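Local coordinates for protein methyl-accepting/DNA response regulator (Bacillus cereus, PDB 3D6W) that probably acts as a phosphorelay response regulator that binds DNA, this chain being its LytTr DNA-binding domain, at residues V21-A26 with E91-S96. Residues are numbered along the deposited sequence; the frame is centred on the assembly and turned at random.
With FMT (formic acid), chain E.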
ATOM      1  N   VAL A  21     -11.819   9.520  -2.304  1.00 54.46           N
ATOM      2  CA  VAL A  21     -12.396  10.522  -3.230  1.00 52.57           C
ATOM      3  C   VAL A  21     -12.777   9.843  -4.556  1.00 50.97           C
ATOM      4  O   VAL A  21     -11.905   9.228  -5.210  1.00 52.54           O
ATOM      5  CB  VAL A  21     -11.411  11.701  -3.480  1.00 53.00           C
ATOM      6  CG1 VAL A  21     -12.046  12.796  -4.402  1.00 50.20           C
ATOM      7  CG2 VAL A  21     -10.938  12.268  -2.117  1.00 53.32           C
HETATM    8  N   MSE A  22     -14.048   9.947  -4.922  1.00 47.48           N
HETATM    9  CA  MSE A  22     -14.587   9.336  -6.118  1.00 45.74           C
HETATM   10  C   MSE A  22     -14.439  10.250  -7.348  1.00 46.12           C
HETATM   11  O   MSE A  22     -14.063   9.805  -8.423  1.00 44.25           O
HETATM   12  CB  MSE A  22     -16.075   8.995  -5.900  1.00 44.28           C
HETATM   13  CG  MSE A  22     -16.323   8.077  -4.753  1.00 39.75           C
HETATM   14 SE   MSE A  22     -18.155   7.529  -4.436  0.65 34.59          SE
HETATM   15  CE  MSE A  22     -18.804   9.346  -4.215  1.00 31.49           C
ATOM     16  N   TYR A  23     -14.780  11.517  -7.154  1.00 47.88           N
ATOM     17  CA  TYR A  23     -14.681  12.561  -8.164  1.00 49.56           C
ATOM     18  C   TYR A  23     -14.754  13.975  -7.527  1.00 50.94           C
ATOM     19  O   TYR A  23     -15.053  14.148  -6.329  1.00 51.25           O
ATOM     20  CB  TYR A  23     -15.732  12.372  -9.292  1.00 50.31           C
ATOM     21  CG  TYR A  23     -17.178  12.589  -8.878  1.00 50.93           C
ATOM     22  CD1 TYR A  23     -17.964  11.537  -8.443  1.00 49.91           C
ATOM     23  CD2 TYR A  23     -17.757  13.861  -8.954  1.00 52.85           C
ATOM     24  CE1 TYR A  23     -19.251  11.741  -8.078  1.00 50.30           C
ATOM     25  CE2 TYR A  23     -19.030  14.083  -8.579  1.00 51.25           C
ATOM     26  CZ  TYR A  23     -19.789  13.021  -8.125  1.00 52.04           C
ATOM     27  OH  TYR A  23     -21.107  13.252  -7.741  1.00 52.22           O
ATOM     28  N   LEU A  24     -14.360  14.967  -8.307  1.00 51.88           N
ATOM     29  CA  LEU A  24     -14.444  16.359  -7.892  1.00 52.72           C
ATOM     30  C   LEU A  24     -15.249  17.030  -8.973  1.00 55.11           C
ATOM     31  O   LEU A  24     -15.134  16.664 -10.152  1.00 55.39           O
ATOM     32  CB  LEU A  24     -13.060  17.041  -7.732  1.00 52.44           C
ATOM     33  CG  LEU A  24     -12.093  16.588  -6.636  1.00 51.64           C
ATOM     34  CD1 LEU A  24     -11.272  15.338  -7.033  1.00 51.46           C
ATOM     35  CD2 LEU A  24     -11.142  17.663  -6.320  1.00 51.70           C
ATOM     36  N   GLU A  25     -16.095  17.976  -8.577  1.00 57.81           N
ATOM     37  CA  GLU A  25     -16.942  18.685  -9.531  1.00 59.82           C
ATOM     38  C   GLU A  25     -16.903  20.197  -9.332  1.00 60.44           C
ATOM     39  O   GLU A  25     -17.146  20.683  -8.210  1.00 59.87           O
ATOM     40  CB  GLU A  25     -18.392  18.214  -9.444  1.00 59.79           C
ATOM     41  CG  GLU A  25     -19.315  18.998 -10.402  1.00 59.72           C
ATOM     42  CD  GLU A  25     -20.732  18.503 -10.414  1.00 61.31           C
ATOM     43  OE1 GLU A  25     -21.466  18.819 -11.401  1.00 61.35           O
ATOM     44  OE2 GLU A  25     -21.078  17.792  -9.447  1.00 60.92           O
ATOM     45  N   ALA A  26     -16.614  20.921 -10.424  1.00 61.72           N
ATOM     46  CA  ALA A  26     -16.793  22.382 -10.473  1.00 62.89           C
ATOM     47  C   ALA A  26     -18.265  22.677 -10.787  1.00 65.56           C
ATOM     48  O   ALA A  26     -18.825  22.279 -11.813  1.00 65.20           O
ATOM     49  CB  ALA A  26     -15.885  23.023 -11.499  1.00 62.69           C
ATOM     50  N   GLU A  91     -23.295   6.382  -9.395  1.00 56.93           N
ATOM     51  CA  GLU A  91     -23.379   7.720 -10.016  1.00 56.95           C
ATOM     52  C   GLU A  91     -22.831   7.635 -11.419  1.00 57.61           C
ATOM     53  O   GLU A  91     -22.284   6.602 -11.794  1.00 58.02           O
ATOM     54  CB  GLU A  91     -22.650   8.792  -9.240  1.00 56.78           C
ATOM     55  CG  GLU A  91     -23.141   8.946  -7.818  1.00 57.08           C
ATOM     56  CD  GLU A  91     -22.480  10.134  -7.149  1.00 57.47           C
ATOM     57  OE1 GLU A  91     -21.841   9.942  -6.118  1.00 58.86           O
ATOM     58  OE2 GLU A  91     -22.579  11.269  -7.668  1.00 59.86           O
ATOM     59  N   ARG A  92     -23.013   8.690 -12.207  1.00 57.41           N
ATOM     60  CA  ARG A  92     -22.368   8.755 -13.518  1.00 57.56           C
ATOM     61  C   ARG A  92     -21.645  10.068 -13.668  1.00 56.61           C
ATOM     62  O   ARG A  92     -21.997  11.062 -13.045  1.00 55.30           O
ATOM     63  CB  ARG A  92     -23.337   8.505 -14.698  1.00 57.51           C
ATOM     64  CG  ARG A  92     -24.447   9.565 -14.865  1.00 58.70           C
ATOM     65  CD  ARG A  92     -25.457   9.208 -15.955  1.00 57.48           C
ATOM     66  NE  ARG A  92     -26.086   7.929 -15.648  1.00 59.27           N
ATOM     67  CZ  ARG A  92     -27.118   7.754 -14.817  1.00 57.86           C
ATOM     68  NH1 ARG A  92     -27.692   8.776 -14.202  1.00 59.25           N
ATOM     69  NH2 ARG A  92     -27.594   6.539 -14.622  1.00 52.87           N
ATOM     70  N   VAL A  93     -20.619  10.049 -14.499  1.00 57.11           N
ATOM     71  CA  VAL A  93     -19.792  11.228 -14.744  1.00 57.84           C
ATOM     72  C   VAL A  93     -19.516  11.283 -16.225  1.00 58.17           C
ATOM     73  O   VAL A  93     -19.160  10.259 -16.816  1.00 58.56           O
ATOM     74  CB  VAL A  93     -18.455  11.152 -13.944  1.00 58.64           C
ATOM     75  CG1 VAL A  93     -17.546  12.322 -14.311  1.00 58.11           C
ATOM     76  CG2 VAL A  93     -18.730  11.084 -12.406  1.00 55.82           C
ATOM     77  N   PRO A  94     -19.699  12.460 -16.854  1.00 58.02           N
ATOM     78  CA  PRO A  94     -19.365  12.564 -18.252  1.00 57.04           C
ATOM     79  C   PRO A  94     -17.883  12.826 -18.591  1.00 56.72           C
ATOM     80  O   PRO A  94     -17.199  13.580 -17.931  1.00 55.21           O
ATOM     81  CB  PRO A  94     -20.225  13.739 -18.711  1.00 56.88           C
ATOM     82  CG  PRO A  94     -20.353  14.601 -17.536  1.00 56.55           C
ATOM     83  CD  PRO A  94     -20.242  13.726 -16.327  1.00 58.06           C
ATOM     84  N   VAL A  95     -17.426  12.216 -19.684  1.00 57.49           N
ATOM     85  CA  VAL A  95     -16.197  12.609 -20.346  1.00 57.43           C
ATOM     86  C   VAL A  95     -16.627  13.395 -21.593  1.00 57.84           C
ATOM     87  O   VAL A  95     -17.265  12.847 -22.497  1.00 58.08           O
ATOM     88  CB  VAL A  95     -15.279  11.384 -20.730  1.00 57.16           C
ATOM     89  CG1 VAL A  95     -13.920  11.874 -21.183  1.00 56.72           C
ATOM     90  CG2 VAL A  95     -15.153  10.390 -19.569  1.00 55.41           C
ATOM     91  N   SER A  96     -16.296  14.683 -21.633  1.00 58.18           N
ATOM     92  CA  SER A  96     -16.723  15.514 -22.704  1.00 57.67           C
ATOM     93  C   SER A  96     -15.930  15.228 -23.969  1.00 59.98           C
ATOM     94  O   SER A  96     -14.826  14.649 -23.940  1.00 61.04           O
ATOM     95  CB  SER A  96     -16.612  16.971 -22.308  1.00 57.68           C
ATOM     96  OG  SER A  96     -15.291  17.409 -22.073  1.00 54.88           O
TER
HETATM   97  C   FMT E 304     -15.569  20.705 -21.816  1.00 46.32           C
HETATM   98  O1  FMT E 304     -16.065  20.484 -22.946  1.00 47.22           O
HETATM   99  O2  FMT E 304     -15.105  19.758 -21.146  1.00 45.29           O
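Y23 and V93 bring the strands 21-27 and 92-95 together through side chains, their CA atoms still 8.4 Å apart, and M22 and E91 stand farther apart at 9.8 Å; these are distances between sheets, not between paired strands. Y23 has the largest share of the contact and E91 the next. With chi1 at 68°, Y23 CG sits between the backbone N and the carbonyl carbon, and the ring reaches across the gap to be met over one face and at its hydroxyl edge. Over the face lies V93, whose CG2 is 4.3 Å from the ring centroid and 19° off the normal, a CH-pi contact displaced toward the CG/CD1 side of the rim. At the edge, Y23 OH donates a very short hydrogen bond to E91 OE2 (2.5 Å). The carboxylate carbon lies in the ring plane, while the carboxylate plane itself is turned 74° from the ring. The other oxygen, E91 OE1, has M22 CE 3.6 Å away, a bend at chi3 turning the selenomethionine methyl toward it, and accepts a hydrogen bond from N89, which helps fix the carboxylate's rotation. Backbone hydrogen bonds from both M22 and Y23 to the single residue N34 of strand 30-35 mark a classic beta bulge, and the two successive side chains both reach E91. This buried contact joins two antiparallel sheets of the LytTr DNA-binding domain, with F65 of strand 65-68 against Y23 and V93, and C61 of strand 58-62 against V93.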